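PDB 1VKO: inositol-3-phosphate synthase from Caenorhabditis elegans, which belongs to the myo-inositol-1-phosphate synthase family and binds nicotinamide-adenine-dinucleotide in a domain related to the Rossmann fold. Local coordinates for residues V126-D131 with L508-A513. Residues are numbered along the deposited sequence; the frame is centred on the assembly and turned at random.
Sequences VHLGYD and LVTALA
Thr-510 reaches out from the helix with its methyl group and sets it against two aliphatic side chains of strand 126-131. The closer approach is Leu-128 CD1 to Thr-510 CG2 at 4.2 Å, the two side chains crossing at a slant; Val-126 CG1 comes to Thr-510 CG2 at 4.4 Å. Everything here is van der Waals packing, and it is light: the two segments bury just 86 Å² between them, and the nearest CA atoms, those of Leu-128 and Thr-510, stay 8.3 Å apart. With chi1 at 52°, Thr-510 places OG1 between its backbone N and carbonyl carbon, where the hydroxyl bonds back chiefly to Thr-506 O, with Lys-507 O as a second acceptor sharing the same hydrogen. The same rotation sets CG2 anti to the carbonyl carbon, beside the backbone N, from where it faces Leu-128 and Val-126. Past this small buried patch the segments diverge: His-127 and Tyr-130 are both partly exposed, the first pointing away from the helix and the second lying far from it. The strand pairs with strand 136-141 as an antiparallel hairpin, and Leu-128 also packs on Phe-50 of the second subunit. Ile-145 touches both Val-126 and Ala-513, bridging hairpin and helix, while Ala-511 and Leu-512 rest on Phe-68 of strand 56-71, so the last turns of helix 498-513 lie between the hairpin and the long antiparallel sheet.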
# COMPACT_ATOMS: atom_id res chain seq x y z
N VAL A 126 1.72 -14.18 -29.63
CA VAL A 126 0.40 -14.73 -29.91
C VAL A 126 0.50 -16.26 -29.89
O VAL A 126 1.50 -16.82 -30.31
CB VAL A 126 -0.11 -14.21 -31.28
CG1 VAL A 126 -1.56 -14.53 -31.49
CG2 VAL A 126 0.11 -12.69 -31.38
N HIS A 127 -0.54 -16.91 -29.41
CA HIS A 127 -0.55 -18.35 -29.28
C HIS A 127 -1.25 -18.96 -30.50
O HIS A 127 -2.46 -18.80 -30.65
CB HIS A 127 -1.27 -18.71 -27.98
CG HIS A 127 -1.08 -20.12 -27.54
ND1 HIS A 127 -2.00 -20.77 -26.74
CD2 HIS A 127 -0.09 -21.01 -27.78
CE1 HIS A 127 -1.58 -22.00 -26.51
NE2 HIS A 127 -0.43 -22.17 -27.13
N LEU A 128 -0.47 -19.64 -31.37
CA LEU A 128 -1.01 -20.41 -32.51
C LEU A 128 -1.35 -21.87 -32.18
O LEU A 128 -2.09 -22.52 -32.94
CB LEU A 128 -0.03 -20.43 -33.67
CG LEU A 128 0.59 -19.19 -34.32
CD1 LEU A 128 -0.28 -17.94 -34.16
CD2 LEU A 128 1.92 -18.98 -33.67
N GLY A 129 -0.81 -22.38 -31.07
CA GLY A 129 -1.02 -23.77 -30.67
C GLY A 129 0.21 -24.49 -30.10
O GLY A 129 1.18 -23.85 -29.69
N TYR A 130 0.14 -25.83 -30.10
CA TYR A 130 1.15 -26.74 -29.59
C TYR A 130 1.77 -27.64 -30.69
O TYR A 130 1.04 -28.21 -31.53
CB TYR A 130 0.51 -27.64 -28.54
CG TYR A 130 1.49 -28.56 -27.85
CD1 TYR A 130 2.22 -28.14 -26.75
CD2 TYR A 130 1.67 -29.87 -28.29
CE1 TYR A 130 3.12 -28.96 -26.13
CE2 TYR A 130 2.58 -30.71 -27.66
CZ TYR A 130 3.30 -30.25 -26.58
OH TYR A 130 4.20 -31.07 -25.93
N ASP A 131 3.10 -27.75 -30.66
CA ASP A 131 3.90 -28.55 -31.60
C ASP A 131 4.48 -29.80 -30.95
O ASP A 131 5.35 -29.70 -30.09
CB ASP A 131 5.06 -27.71 -32.13
CG ASP A 131 5.99 -28.49 -33.05
OD1 ASP A 131 5.53 -29.33 -33.86
OD2 ASP A 131 7.22 -28.30 -33.06
N LEU A 508 -8.15 -11.58 -35.20
CA LEU A 508 -8.31 -10.93 -36.47
C LEU A 508 -7.05 -11.14 -37.30
O LEU A 508 -7.14 -11.60 -38.42
CB LEU A 508 -8.72 -9.45 -36.32
CG LEU A 508 -8.66 -8.64 -37.63
CD1 LEU A 508 -9.74 -9.08 -38.58
CD2 LEU A 508 -8.69 -7.12 -37.43
N VAL A 509 -5.88 -10.82 -36.77
CA VAL A 509 -4.67 -10.94 -37.61
C VAL A 509 -4.34 -12.38 -37.96
O VAL A 509 -3.71 -12.62 -38.98
CB VAL A 509 -3.40 -10.25 -37.01
CG1 VAL A 509 -3.64 -8.77 -36.80
CG2 VAL A 509 -3.01 -10.90 -35.70
N THR A 510 -4.75 -13.34 -37.12
CA THR A 510 -4.52 -14.73 -37.50
C THR A 510 -5.45 -15.16 -38.60
O THR A 510 -5.01 -15.84 -39.53
CB THR A 510 -4.47 -15.72 -36.32
OG1 THR A 510 -5.62 -15.59 -35.48
CG2 THR A 510 -3.34 -15.35 -35.40
N ALA A 511 -6.72 -14.73 -38.53
CA ALA A 511 -7.71 -14.88 -39.63
C ALA A 511 -7.24 -14.27 -40.96
O ALA A 511 -7.35 -14.92 -42.02
CB ALA A 511 -9.05 -14.30 -39.22
N LEU A 512 -6.74 -13.03 -40.92
CA LEU A 512 -6.08 -12.43 -42.08
C LEU A 512 -4.95 -13.30 -42.64
O LEU A 512 -4.91 -13.54 -43.85
CB LEU A 512 -5.55 -11.02 -41.80
CG LEU A 512 -6.62 -10.04 -41.30
CD1 LEU A 512 -5.99 -8.79 -40.72
CD2 LEU A 512 -7.63 -9.68 -42.36
N ALA A 513 -4.06 -13.77 -41.76
CA ALA A 513 -2.84 -14.51 -42.17
C ALA A 513 -3.09 -15.93 -42.61
O ALA A 513 -2.23 -16.50 -43.30
CB ALA A 513 -1.79 -14.50 -41.07